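Local coordinates for protein methylmalonyl-CoA carboxyltransferase 12S subunit (Propionibacterium freudenreichii, PDB 1ON9) that transfers the carboxyl group of methylmalonyl-CoA to the biotin of the 1.3S subunit, forming propanoyl-CoA, as the hexameric core of the transcarboxylase complex, at residues Phe265-Asn270 with Val300-Tyr305; Lys249-Phe254 with Asp304-Lys309; Asp369-Leu374 with Leu407-Gly412; Pro401-Val406 with Ser501-Tyr506; Gln170-Ala175 with Tyr184-Thr189. All coordinates share one frame; numbering follows the deposited sequence.

Interaction 1: Phe265-Asn270 with Val300-Tyr305; sequences FVNPNN and VDWGDY
Two hydrogen bonds pin Asn267 and Asn269 to Trp302 and Asp301. The indole NE1 of Trp302 gives a straight bond to the backbone O of Asn267 (2.8 Å, 166° at the hydrogen), with that oxygen lying in the ring plane. The backbone N of Asn269 donates to OD1 of Asp301 at 3.0 Å, reaching the carboxylate from above its plane. A water within hydrogen-bonding distance of Val266 O and Asp301 OD1 helps bridge the loops.

Around these bonds the indole is sandwiched between two amides. Asn269, its CG anti to the backbone N (chi1 -178°), lays CB over the six-membered ring in a CH-pi contact, 3.8 Å from the centroid, and ND2 over the rim of the same face; its OD1 accepts from Asp271 N. OD1 of Asn267 sits over the opposite face.

Both segments are loops at the surface, following helices 241-253 and 292-299. They meet beside the turn joining strands 316-323 and 326-333, where Asn324 and Gly325 also bind Asp301, whose OD2 forms a salt bridge with Arg496.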
# COMPACT_ATOMS: atom_id res chain seq x y z
N PHE E 265 -13.45 -20.21 16.96
CA PHE E 265 -14.50 -20.39 17.96
C PHE E 265 -14.33 -21.74 18.62
O PHE E 265 -13.88 -22.69 17.99
CB PHE E 265 -15.87 -20.30 17.31
CG PHE E 265 -16.27 -18.92 16.92
CD1 PHE E 265 -15.32 -17.90 16.86
CD2 PHE E 265 -17.58 -18.62 16.59
CE1 PHE E 265 -15.67 -16.62 16.49
CE2 PHE E 265 -17.94 -17.33 16.21
CZ PHE E 265 -16.98 -16.33 16.16
N VAL E 266 -14.72 -21.81 19.88
CA VAL E 266 -14.61 -23.05 20.64
C VAL E 266 -15.94 -23.35 21.36
O VAL E 266 -16.51 -22.46 21.99
CB VAL E 266 -13.47 -22.93 21.69
CG1 VAL E 266 -13.43 -24.16 22.59
CG2 VAL E 266 -12.14 -22.76 20.98
N ASN E 267 -16.42 -24.58 21.22
CA ASN E 267 -17.64 -25.03 21.89
C ASN E 267 -18.65 -23.91 22.09
O ASN E 267 -19.00 -23.56 23.22
CB ASN E 267 -17.26 -25.61 23.25
CG ASN E 267 -18.43 -26.23 23.96
OD1 ASN E 267 -18.37 -26.54 25.15
ND2 ASN E 267 -19.52 -26.42 23.23
N PRO E 268 -19.17 -23.33 21.00
CA PRO E 268 -20.13 -22.24 21.19
C PRO E 268 -21.45 -22.57 21.85
O PRO E 268 -22.08 -23.60 21.58
CB PRO E 268 -20.30 -21.67 19.78
CG PRO E 268 -19.88 -22.79 18.88
CD PRO E 268 -18.76 -23.45 19.58
N ASN E 269 -21.86 -21.69 22.75
CA ASN E 269 -23.14 -21.84 23.42
C ASN E 269 -23.92 -20.68 22.82
O ASN E 269 -23.57 -19.51 23.02
CB ASN E 269 -23.00 -21.68 24.93
CG ASN E 269 -24.31 -21.87 25.65
OD1 ASN E 269 -25.32 -21.30 25.27
ND2 ASN E 269 -24.30 -22.68 26.70
N ASN E 270 -24.97 -20.98 22.06
CA ASN E 270 -25.73 -19.92 21.42
C ASN E 270 -26.99 -19.49 22.14
O ASN E 270 -27.73 -18.62 21.68
CB ASN E 270 -26.03 -20.32 19.98
CG ASN E 270 -24.75 -20.65 19.21
OD1 ASN E 270 -24.48 -21.81 18.90
ND2 ASN E 270 -23.96 -19.62 18.91
N VAL E 300 -21.01 -15.24 30.13
CA VAL E 300 -20.10 -15.90 29.21
C VAL E 300 -20.51 -17.36 29.00
O VAL E 300 -21.18 -17.95 29.86
CB VAL E 300 -18.64 -15.82 29.72
CG1 VAL E 300 -18.26 -14.36 29.98
CG2 VAL E 300 -18.47 -16.65 30.97
N ASP E 301 -20.12 -17.93 27.87
CA ASP E 301 -20.47 -19.31 27.54
C ASP E 301 -20.07 -20.29 28.64
O ASP E 301 -18.91 -20.33 29.05
CB ASP E 301 -19.78 -19.77 26.25
CG ASP E 301 -20.39 -19.18 25.00
OD1 ASP E 301 -19.99 -19.63 23.90
OD2 ASP E 301 -21.25 -18.28 25.11
N TRP E 302 -21.04 -21.07 29.09
CA TRP E 302 -20.79 -22.09 30.10
C TRP E 302 -20.25 -21.56 31.41
O TRP E 302 -19.82 -22.35 32.26
CB TRP E 302 -19.79 -23.11 29.54
CG TRP E 302 -20.02 -23.46 28.10
CD1 TRP E 302 -19.22 -23.14 27.04
CD2 TRP E 302 -21.12 -24.22 27.56
NE1 TRP E 302 -19.75 -23.65 25.88
CE2 TRP E 302 -20.92 -24.31 26.16
CE3 TRP E 302 -22.26 -24.82 28.12
CZ2 TRP E 302 -21.81 -24.98 25.32
CZ3 TRP E 302 -23.14 -25.49 27.28
CH2 TRP E 302 -22.91 -25.57 25.89
N GLY E 303 -20.26 -20.25 31.59
CA GLY E 303 -19.72 -19.67 32.81
C GLY E 303 -18.20 -19.80 32.82
O GLY E 303 -17.55 -19.53 33.83
N ASP E 304 -17.62 -20.20 31.70
CA ASP E 304 -16.18 -20.41 31.62
C ASP E 304 -15.35 -19.16 31.31
O ASP E 304 -15.63 -18.41 30.38
CB ASP E 304 -15.87 -21.49 30.57
CG ASP E 304 -14.40 -21.82 30.48
OD1 ASP E 304 -13.76 -21.48 29.46
OD2 ASP E 304 -13.88 -22.43 31.44
N TYR E 305 -14.31 -18.93 32.10
CA TYR E 305 -13.43 -17.81 31.86
C TYR E 305 -12.07 -18.17 32.44
O TYR E 305 -11.97 -18.99 33.36
CB TYR E 305 -13.99 -16.50 32.46
CG TYR E 305 -14.22 -16.49 33.95
CD1 TYR E 305 -15.46 -16.86 34.49
CD2 TYR E 305 -13.20 -16.13 34.83
CE1 TYR E 305 -15.67 -16.86 35.87
CE2 TYR E 305 -13.40 -16.12 36.21
CZ TYR E 305 -14.63 -16.49 36.72
OH TYR E 305 -14.82 -16.44 38.08
O HOH W 1 -17.59 -21.20 24.11

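Interaction 2: Lys249-Phe254 with Asp304-Lys309; sequences KKLLSF and DYLEVK
Leu306 drives its side chain into the flank of helix 241-253, the close-packed half of the contact. Its CB lies 3.5 Å from CE1 of Phe254, while CD1 settles against the helix backbone, 3.6 Å from CA of Leu251. Leu306 CG meets the aliphatic stem of Lys250, the two side chains sliding past each other in opposite directions. Phe320 of the adjoining strand 316-323 and Phe236, from the margin of the other sheet, continue this apolar patch.

The other half is polar and less enclosed. Lys250 sets off with CG anti to the backbone N (chi1 178°) and bends at chi2, which carries its amine beyond Leu306 to Asp304. There NZ forms a salt bridge with OD1 at 2.7 Å, on the syn side of the carboxylate, 22° out of its plane. The Phe254 ring turns its edge to the same oxygen, CZ lying 4.2 Å from OD1, with ring and carboxylate planes 12° apart. An asparagine in place of Asp304 would probably leave the Lys250 amine without its counter-charge and the end of that chain less firmly placed.

One lysine serves both halves: its methylenes extend the apolar patch, and its charge ties the helix to the residue just ahead of strand 305-308.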
# COMPACT_ATOMS: atom_id res chain seq x y z
N LYS E 249 -2.28 -24.34 27.49
CA LYS E 249 -3.22 -24.82 26.48
C LYS E 249 -4.54 -24.06 26.55
O LYS E 249 -5.13 -23.71 25.52
CB LYS E 249 -3.50 -26.32 26.63
CG LYS E 249 -2.31 -27.22 26.31
CD LYS E 249 -2.64 -28.69 26.54
CE LYS E 249 -1.39 -29.54 26.47
NZ LYS E 249 -1.66 -30.97 26.82
N LYS E 250 -5.02 -23.82 27.77
CA LYS E 250 -6.27 -23.11 27.97
C LYS E 250 -6.09 -21.68 27.46
O LYS E 250 -6.90 -21.18 26.67
CB LYS E 250 -6.64 -23.13 29.46
CG LYS E 250 -7.91 -22.38 29.82
CD LYS E 250 -9.13 -23.05 29.23
CE LYS E 250 -10.40 -22.38 29.71
NZ LYS E 250 -11.55 -22.99 29.01
N LEU E 251 -5.01 -21.03 27.88
CA LEU E 251 -4.73 -19.68 27.42
C LEU E 251 -4.65 -19.67 25.89
O LEU E 251 -5.32 -18.89 25.22
CB LEU E 251 -3.41 -19.17 28.00
CG LEU E 251 -2.81 -17.92 27.36
CD1 LEU E 251 -3.74 -16.73 27.57
CD2 LEU E 251 -1.42 -17.65 27.97
N LEU E 252 -3.81 -20.54 25.33
CA LEU E 252 -3.68 -20.58 23.87
C LEU E 252 -5.02 -20.77 23.16
O LEU E 252 -5.25 -20.19 22.11
CB LEU E 252 -2.72 -21.70 23.43
CG LEU E 252 -2.39 -21.76 21.94
CD1 LEU E 252 -1.71 -20.48 21.49
CD2 LEU E 252 -1.47 -22.96 21.67
N SER E 253 -5.92 -21.57 23.73
CA SER E 253 -7.22 -21.81 23.09
C SER E 253 -8.02 -20.53 22.81
O SER E 253 -8.87 -20.54 21.94
CB SER E 253 -8.07 -22.77 23.93
OG SER E 253 -8.71 -22.11 25.00
N PHE E 254 -7.76 -19.44 23.54
CA PHE E 254 -8.46 -18.17 23.30
C PHE E 254 -7.79 -17.31 22.25
O PHE E 254 -8.35 -16.30 21.81
CB PHE E 254 -8.50 -17.31 24.56
CG PHE E 254 -9.34 -17.88 25.65
CD1 PHE E 254 -8.75 -18.54 26.73
CD2 PHE E 254 -10.73 -17.78 25.58
CE1 PHE E 254 -9.54 -19.10 27.72
CE2 PHE E 254 -11.53 -18.34 26.57
CZ PHE E 254 -10.94 -19.00 27.64
N ASP E 304 -17.62 -20.20 31.70
CA ASP E 304 -16.18 -20.41 31.62
C ASP E 304 -15.35 -19.16 31.31
O ASP E 304 -15.63 -18.41 30.38
CB ASP E 304 -15.87 -21.49 30.57
CG ASP E 304 -14.40 -21.82 30.48
OD1 ASP E 304 -13.76 -21.48 29.46
OD2 ASP E 304 -13.88 -22.43 31.44
N TYR E 305 -14.31 -18.93 32.10
CA TYR E 305 -13.43 -17.81 31.86
C TYR E 305 -12.07 -18.17 32.44
O TYR E 305 -11.97 -18.99 33.36
CB TYR E 305 -13.99 -16.50 32.46
CG TYR E 305 -14.22 -16.49 33.95
CD1 TYR E 305 -15.46 -16.86 34.49
CD2 TYR E 305 -13.20 -16.13 34.83
CE1 TYR E 305 -15.67 -16.86 35.87
CE2 TYR E 305 -13.40 -16.12 36.21
CZ TYR E 305 -14.63 -16.49 36.72
OH TYR E 305 -14.82 -16.44 38.08
N LEU E 306 -11.03 -17.59 31.85
CA LEU E 306 -9.65 -17.79 32.27
C LEU E 306 -9.22 -16.42 32.74
O LEU E 306 -8.99 -15.52 31.93
CB LEU E 306 -8.81 -18.20 31.05
CG LEU E 306 -7.50 -18.97 31.25
CD1 LEU E 306 -6.45 -18.39 30.35
CD2 LEU E 306 -7.05 -18.95 32.69
N GLU E 307 -9.13 -16.23 34.05
CA GLU E 307 -8.76 -14.93 34.58
C GLU E 307 -7.26 -14.68 34.42
O GLU E 307 -6.45 -15.56 34.70
CB GLU E 307 -9.15 -14.82 36.05
CG GLU E 307 -9.33 -13.39 36.46
CD GLU E 307 -9.79 -13.19 37.88
OE1 GLU E 307 -10.36 -14.12 38.49
OE2 GLU E 307 -9.58 -12.07 38.38
N VAL E 308 -6.92 -13.49 33.94
CA VAL E 308 -5.53 -13.10 33.73
C VAL E 308 -5.14 -12.23 34.93
O VAL E 308 -5.95 -11.40 35.37
CB VAL E 308 -5.37 -12.32 32.40
CG1 VAL E 308 -3.92 -11.91 32.19
CG2 VAL E 308 -5.83 -13.20 31.23
N LYS E 309 -3.93 -12.43 35.45
CA LYS E 309 -3.45 -11.69 36.62
C LYS E 309 -4.51 -11.73 37.71
O LYS E 309 -4.81 -10.72 38.35
CB LYS E 309 -3.11 -10.24 36.25
CG LYS E 309 -1.73 -10.15 35.61
CD LYS E 309 -1.27 -8.75 35.27
CE LYS E 309 0.18 -8.82 34.78
NZ LYS E 309 0.72 -7.50 34.35

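Interaction 3: Asp369-Leu374 with Leu407-Gly412; sequences DVPGFL and LRKAYG
The carboxylate of Asp369 and the guanidinium of Arg408 stand nearly upright to one another, their planes 78° apart, and meet through a single donor rather than as a flat, two-pronged pair. NE of Arg408 reaches OD2 of Asp369 at 2.8 Å, on the syn side of the carboxylate but 30° out of the guanidinium plane. OD2 also accepts from Tyr290 OH. The other oxygen, OD1, takes the backbone N of Lys409 from above the carboxylate plane, at 2.9 Å. With CG anti to the backbone N (chi1 -167°), Asp369 thus spreads its two oxygens between successive residues of the facing segment.

A water 2.6 Å from Asp369 OD1 gathers the charges: it donates to that oxygen and accepts from Lys409 NZ, with a weaker bond from Arg408 NH2. The Lys409 amine also donates to Gly286 O, while its CD rests on the ring of Pro371, 3.7 Å from CB. Further along, CB of Tyr411 lies against Pro371 O.

Backbone bonds run alongside, from Val370 N to Lys409 O and from Tyr411 N to Val370 O (3.1 Å). They bracket a parallel bridge between Val370 and Ala410. The chain turns a corner at Arg408, so strand 364-370 pairs first with 402-407 and then, at its end, with 409-411: parallel pairing prolonged at the C-terminal ends of two central strands of a crotonase-like domain.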
# COMPACT_ATOMS: atom_id res chain seq x y z
N ASP E 369 -18.47 -0.59 37.18
CA ASP E 369 -19.00 -0.26 38.49
C ASP E 369 -17.77 0.29 39.18
O ASP E 369 -17.12 -0.41 39.95
CB ASP E 369 -19.53 -1.49 39.22
CG ASP E 369 -20.35 -1.09 40.43
OD1 ASP E 369 -20.33 0.11 40.75
OD2 ASP E 369 -21.01 -1.96 41.04
N VAL E 370 -17.47 1.55 38.89
CA VAL E 370 -16.27 2.20 39.41
C VAL E 370 -16.60 3.59 39.96
O VAL E 370 -17.15 4.45 39.26
CB VAL E 370 -15.21 2.26 38.26
CG1 VAL E 370 -15.74 3.12 37.09
CG2 VAL E 370 -13.86 2.77 38.79
N PRO E 371 -16.27 3.83 41.24
CA PRO E 371 -16.53 5.11 41.91
C PRO E 371 -15.48 6.18 41.68
O PRO E 371 -15.66 7.34 42.06
CB PRO E 371 -16.60 4.70 43.37
CG PRO E 371 -15.51 3.70 43.45
CD PRO E 371 -15.77 2.84 42.20
N GLY E 372 -14.37 5.80 41.06
CA GLY E 372 -13.30 6.74 40.79
C GLY E 372 -11.96 6.06 41.02
O GLY E 372 -11.90 4.83 41.12
N PHE E 373 -10.89 6.84 41.11
CA PHE E 373 -9.57 6.29 41.36
C PHE E 373 -9.34 6.29 42.86
O PHE E 373 -9.93 7.09 43.58
CB PHE E 373 -8.49 7.11 40.67
CG PHE E 373 -8.57 7.02 39.18
CD1 PHE E 373 -9.36 7.91 38.45
CD2 PHE E 373 -7.92 5.99 38.50
CE1 PHE E 373 -9.51 7.76 37.08
CE2 PHE E 373 -8.08 5.84 37.13
CZ PHE E 373 -8.88 6.72 36.43
N LEU E 374 -8.50 5.38 43.31
CA LEU E 374 -8.17 5.24 44.72
C LEU E 374 -7.51 6.50 45.27
O LEU E 374 -6.47 6.94 44.77
CB LEU E 374 -7.23 4.06 44.91
CG LEU E 374 -6.79 3.77 46.34
CD1 LEU E 374 -8.00 3.32 47.18
CD2 LEU E 374 -5.72 2.68 46.32
N LEU E 407 -22.89 -1.43 34.98
CA LEU E 407 -23.67 -2.12 36.00
C LEU E 407 -24.18 -1.16 37.06
O LEU E 407 -25.34 -1.23 37.45
CB LEU E 407 -22.82 -3.19 36.69
CG LEU E 407 -22.13 -4.25 35.81
CD1 LEU E 407 -21.41 -5.25 36.71
CD2 LEU E 407 -23.16 -4.96 34.94
N ARG E 408 -23.31 -0.27 37.53
CA ARG E 408 -23.69 0.63 38.59
C ARG E 408 -22.90 1.95 38.53
O ARG E 408 -23.12 2.75 37.64
CB ARG E 408 -23.52 -0.11 39.92
CG ARG E 408 -24.18 0.54 41.12
CD ARG E 408 -24.33 -0.48 42.25
NE ARG E 408 -23.04 -0.95 42.75
CZ ARG E 408 -22.88 -1.58 43.91
NH1 ARG E 408 -23.93 -1.81 44.69
NH2 ARG E 408 -21.66 -1.94 44.31
N LYS E 409 -21.98 2.17 39.47
CA LYS E 409 -21.23 3.43 39.46
C LYS E 409 -20.34 3.59 38.22
O LYS E 409 -19.73 2.64 37.74
CB LYS E 409 -20.35 3.54 40.70
CG LYS E 409 -21.09 3.46 42.03
CD LYS E 409 -20.08 3.60 43.18
CE LYS E 409 -20.71 3.40 44.57
NZ LYS E 409 -21.03 1.97 44.86
N ALA E 410 -20.29 4.81 37.69
CA ALA E 410 -19.44 5.12 36.54
C ALA E 410 -19.10 6.60 36.71
O ALA E 410 -19.60 7.45 36.00
CB ALA E 410 -20.19 4.88 35.24
N TYR E 411 -18.22 6.88 37.67
CA TYR E 411 -17.86 8.25 38.00
C TYR E 411 -16.63 8.87 37.36
O TYR E 411 -15.56 8.26 37.32
CB TYR E 411 -17.70 8.39 39.52
CG TYR E 411 -18.98 8.25 40.31
CD1 TYR E 411 -20.18 7.88 39.70
CD2 TYR E 411 -19.00 8.52 41.68
CE1 TYR E 411 -21.36 7.78 40.43
CE2 TYR E 411 -20.17 8.43 42.41
CZ TYR E 411 -21.35 8.06 41.78
OH TYR E 411 -22.53 8.01 42.49
N GLY E 412 -16.80 10.10 36.88
CA GLY E 412 -15.71 10.86 36.28
C GLY E 412 -14.75 10.11 35.38
O GLY E 412 -15.15 9.25 34.58
O HOH W 2 -19.96 0.21 43.30

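Interaction 4: Pro401-Val406 with Ser501-Tyr506; sequences PKITVV and SALEMY
Helix-on-sheet packing in the C-terminal half of the crotonase-like carboxyltransferase domain is what joins strand 402-407 to the end of helix 495-505. The meeting is wholly apolar in its side chains, and Ile403 carries most of it. Its CG1 branch lies beside the backbone N, anti to the carbonyl carbon (chi1 -48°), and from there CD1 presses on CB of Ala502 at 3.5 Å, tighter than usual for two carbons. CG2 of the same isoleucine touches that methyl too, so Ala502 is gripped by both branches. On the neighbouring flank, CG1 of Ile403 meets CD2 of Leu503 at 4.1 Å, the two side chains running oblique to each other.

Ala502 also touches Ala427 and Tyr429 of the adjacent strand 427-430. The Tyr506 hydroxyl points into a subunit interface, hydrogen-bonded to Gln125 of the third subunit. At the helix end, Pro401 and Tyr506 touch CB to CB at 3.9 Å, and CG of the proline ring lies 3.2 Å from the backbone O of Tyr506.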
# COMPACT_ATOMS: atom_id res chain seq x y z
N PRO E 401 -13.77 -4.66 18.49
CA PRO E 401 -15.08 -4.26 19.01
C PRO E 401 -14.94 -3.98 20.50
O PRO E 401 -14.27 -4.74 21.21
CB PRO E 401 -15.95 -5.50 18.76
CG PRO E 401 -15.32 -6.11 17.52
CD PRO E 401 -13.84 -5.98 17.83
N LYS E 402 -15.54 -2.89 20.95
CA LYS E 402 -15.50 -2.53 22.36
C LYS E 402 -16.94 -2.40 22.84
O LYS E 402 -17.68 -1.53 22.40
CB LYS E 402 -14.72 -1.21 22.53
CG LYS E 402 -13.22 -1.38 22.25
CD LYS E 402 -12.47 -0.04 22.31
CE LYS E 402 -12.70 0.80 21.08
NZ LYS E 402 -12.00 2.12 21.13
N ILE E 403 -17.34 -3.29 23.74
CA ILE E 403 -18.70 -3.31 24.27
C ILE E 403 -18.65 -3.05 25.77
O ILE E 403 -17.97 -3.75 26.51
CB ILE E 403 -19.37 -4.69 24.06
CG1 ILE E 403 -19.17 -5.15 22.61
CG2 ILE E 403 -20.85 -4.60 24.43
CD1 ILE E 403 -19.77 -4.24 21.58
N THR E 404 -19.40 -2.05 26.21
CA THR E 404 -19.40 -1.67 27.61
C THR E 404 -20.79 -1.70 28.23
O THR E 404 -21.75 -1.18 27.68
CB THR E 404 -18.82 -0.25 27.76
OG1 THR E 404 -17.47 -0.26 27.28
CG2 THR E 404 -18.86 0.22 29.21
N VAL E 405 -20.86 -2.32 29.40
CA VAL E 405 -22.11 -2.41 30.12
C VAL E 405 -21.86 -1.75 31.46
O VAL E 405 -20.96 -2.14 32.21
CB VAL E 405 -22.54 -3.87 30.33
CG1 VAL E 405 -23.86 -3.93 31.13
CG2 VAL E 405 -22.73 -4.54 28.97
N VAL E 406 -22.65 -0.73 31.77
CA VAL E 406 -22.49 -0.07 33.04
C VAL E 406 -23.45 -0.69 34.03
O VAL E 406 -24.67 -0.53 33.92
CB VAL E 406 -22.75 1.43 32.92
CG1 VAL E 406 -22.59 2.10 34.28
CG2 VAL E 406 -21.78 2.02 31.90
N SER E 501 -25.30 -9.88 20.89
CA SER E 501 -25.76 -9.22 19.68
C SER E 501 -24.79 -8.15 19.25
O SER E 501 -24.53 -7.98 18.07
CB SER E 501 -27.15 -8.61 19.88
OG SER E 501 -28.11 -9.62 20.13
N ALA E 502 -24.27 -7.40 20.22
CA ALA E 502 -23.32 -6.35 19.89
C ALA E 502 -22.08 -6.98 19.24
O ALA E 502 -21.60 -6.51 18.20
CB ALA E 502 -22.93 -5.58 21.15
N LEU E 503 -21.58 -8.05 19.84
CA LEU E 503 -20.41 -8.73 19.32
C LEU E 503 -20.66 -9.24 17.90
O LEU E 503 -19.79 -9.14 17.04
CB LEU E 503 -20.02 -9.90 20.23
CG LEU E 503 -19.46 -9.52 21.60
CD1 LEU E 503 -19.40 -10.75 22.50
CD2 LEU E 503 -18.05 -8.91 21.43
N GLU E 504 -21.85 -9.78 17.66
CA GLU E 504 -22.17 -10.29 16.33
C GLU E 504 -22.20 -9.11 15.37
O GLU E 504 -21.61 -9.16 14.30
CB GLU E 504 -23.53 -11.01 16.35
CG GLU E 504 -24.02 -11.50 14.99
CD GLU E 504 -23.05 -12.46 14.28
OE1 GLU E 504 -22.14 -13.00 14.94
OE2 GLU E 504 -23.22 -12.67 13.06
N MET E 505 -22.89 -8.04 15.76
CA MET E 505 -23.02 -6.84 14.92
C MET E 505 -21.63 -6.31 14.56
O MET E 505 -21.34 -6.02 13.40
CB MET E 505 -23.81 -5.73 15.67
CG MET E 505 -25.33 -5.97 15.88
SD MET E 505 -26.20 -4.83 17.11
CE MET E 505 -25.83 -3.28 16.44
N TYR E 506 -20.75 -6.20 15.56
CA TYR E 506 -19.42 -5.65 15.31
C TYR E 506 -18.32 -6.62 14.92
O TYR E 506 -17.15 -6.24 14.84
CB TYR E 506 -19.02 -4.79 16.51
CG TYR E 506 -19.84 -3.51 16.58
CD1 TYR E 506 -19.55 -2.44 15.75
CD2 TYR E 506 -20.95 -3.42 17.41
CE1 TYR E 506 -20.35 -1.30 15.74
CE2 TYR E 506 -21.77 -2.30 17.40
CZ TYR E 506 -21.46 -1.24 16.56
OH TYR E 506 -22.28 -0.13 16.54

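Interaction 5: Gln170-Ala175 with Tyr184-Thr189; sequences QIAIIA and YSPALT
Thr189 turns OG1 between backbone N and carbonyl carbon (chi1 64°), which aims the hydroxyl back at Pro186 O and swings CG2 toward the strand. In that rotamer OG1 donates to Pro186 O at 2.6 Å, tilted 16° from the carbonyl plane; Thr189 N reaches the same oxygen, so two bonds from one residue grip it. CB of Thr189 lies 3.6 Å from CB of Gln170, and OG1 rests 3.5 Å from the methyl of Ala172.

Such packing of a short helix on a central strand belongs to the crotonase-like fold of the N-terminal half: strand 170-175 and helix 184-188 run at 140° to each other, their axes 8.1 Å apart at closest approach, and the chain re-enters the sheet as the parallel strand 191-195. A valine at Thr189 lacks the hydroxyl, and the Pro186 carbonyl, left with one of its two donors, would probably hold the turn less firmly.

Pro186 wedges between alternate strand residues, its CB 4.0 Å from CB of Ala172 and 3.9 Å from CD1 of Ile174, the Ile174 and Pro186 side chains crossing at about a right angle. The Gln170 amide donates through NE2 to Asn161 O of helix 147-164.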
# COMPACT_ATOMS: atom_id res chain seq x y z
N GLN E 170 3.09 -14.81 22.18
CA GLN E 170 4.27 -15.36 22.84
C GLN E 170 3.89 -15.69 24.27
O GLN E 170 3.39 -14.86 25.01
CB GLN E 170 5.42 -14.34 22.83
CG GLN E 170 5.84 -13.95 21.44
CD GLN E 170 6.94 -12.93 21.46
OE1 GLN E 170 8.10 -13.27 21.64
NE2 GLN E 170 6.59 -11.65 21.30
N ILE E 171 4.09 -16.95 24.63
CA ILE E 171 3.75 -17.41 25.96
C ILE E 171 5.01 -17.90 26.63
O ILE E 171 5.73 -18.75 26.09
CB ILE E 171 2.70 -18.56 25.89
CG1 ILE E 171 1.38 -18.02 25.35
CG2 ILE E 171 2.46 -19.15 27.29
CD1 ILE E 171 0.35 -19.09 25.00
N ALA E 172 5.29 -17.35 27.80
CA ALA E 172 6.48 -17.76 28.52
C ALA E 172 6.03 -18.60 29.70
O ALA E 172 5.09 -18.25 30.41
CB ALA E 172 7.24 -16.53 29.02
N ILE E 173 6.68 -19.75 29.89
CA ILE E 173 6.37 -20.59 31.03
C ILE E 173 7.68 -20.68 31.80
O ILE E 173 8.65 -21.29 31.35
CB ILE E 173 5.93 -22.02 30.64
CG1 ILE E 173 4.65 -21.97 29.80
CG2 ILE E 173 5.64 -22.83 31.91
CD1 ILE E 173 4.87 -22.37 28.36
N ILE E 174 7.70 -20.04 32.96
CA ILE E 174 8.90 -20.04 33.79
C ILE E 174 8.67 -21.21 34.73
O ILE E 174 7.76 -21.19 35.58
CB ILE E 174 9.04 -18.69 34.53
CG1 ILE E 174 9.00 -17.55 33.49
CG2 ILE E 174 10.37 -18.65 35.30
CD1 ILE E 174 9.23 -16.19 34.03
N ALA E 175 9.48 -22.24 34.55
CA ALA E 175 9.33 -23.47 35.32
C ALA E 175 10.61 -23.86 36.04
O ALA E 175 10.85 -25.04 36.33
CB ALA E 175 8.87 -24.59 34.39
N TYR E 184 13.98 -10.47 31.25
CA TYR E 184 13.42 -9.54 30.30
C TYR E 184 12.78 -10.21 29.11
O TYR E 184 11.88 -9.64 28.50
CB TYR E 184 14.49 -8.55 29.85
CG TYR E 184 14.85 -7.57 30.94
CD1 TYR E 184 16.17 -7.36 31.32
CD2 TYR E 184 13.85 -6.84 31.59
CE1 TYR E 184 16.50 -6.46 32.32
CE2 TYR E 184 14.16 -5.94 32.59
CZ TYR E 184 15.50 -5.75 32.95
OH TYR E 184 15.81 -4.85 33.96
N SER E 185 13.23 -11.41 28.75
CA SER E 185 12.60 -12.07 27.61
C SER E 185 11.14 -12.37 27.99
O SER E 185 10.23 -12.02 27.25
CB SER E 185 13.35 -13.35 27.21
OG SER E 185 12.69 -13.98 26.12
N PRO E 186 10.91 -13.05 29.13
CA PRO E 186 9.52 -13.34 29.52
C PRO E 186 8.72 -12.03 29.59
O PRO E 186 7.56 -12.00 29.19
CB PRO E 186 9.68 -13.98 30.89
CG PRO E 186 10.92 -14.78 30.72
CD PRO E 186 11.85 -13.79 30.00
N ALA E 187 9.35 -10.97 30.09
CA ALA E 187 8.66 -9.67 30.20
C ALA E 187 8.22 -9.15 28.85
O ALA E 187 7.26 -8.39 28.76
CB ALA E 187 9.57 -8.62 30.87
N LEU E 188 8.96 -9.52 27.80
CA LEU E 188 8.65 -9.04 26.46
C LEU E 188 7.69 -9.97 25.72
O LEU E 188 7.26 -9.67 24.62
CB LEU E 188 9.94 -8.87 25.65
CG LEU E 188 10.88 -7.76 26.15
CD1 LEU E 188 12.26 -7.91 25.49
CD2 LEU E 188 10.28 -6.39 25.83
N THR E 189 7.36 -11.11 26.31
CA THR E 189 6.38 -11.98 25.67
C THR E 189 5.03 -11.44 26.13
O THR E 189 4.97 -10.43 26.82
CB THR E 189 6.50 -13.43 26.12
OG1 THR E 189 6.20 -13.53 27.52
CG2 THR E 189 7.91 -13.96 25.84

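Overall arrangement
Along the chain, interaction 5 closes first, within the N-terminal half; interactions 1 and 2 both span the passage into the C-terminal half and end on the same stretch, while interactions 3 and 4 interlock within it. Interactions 5 and 2 touch where Ile171 meets Leu251, so helix 241-253 lies between the strand 170-175 and strand 305-308, linking the two seven-stranded sheets. Interactions 1 and 2, with centres 12 Å apart, meet at that helix's end. Strand 305-308 edges the sheet whose adjacent strands 364-370 and 402-407 serve interactions 3 and 4, with centres about 20 Å apart. Interactions 3 and 5, about 33 Å apart, both face the second subunit, and interaction 4 the third, so these contacts lie beside surfaces where the hexamer's subunits meet.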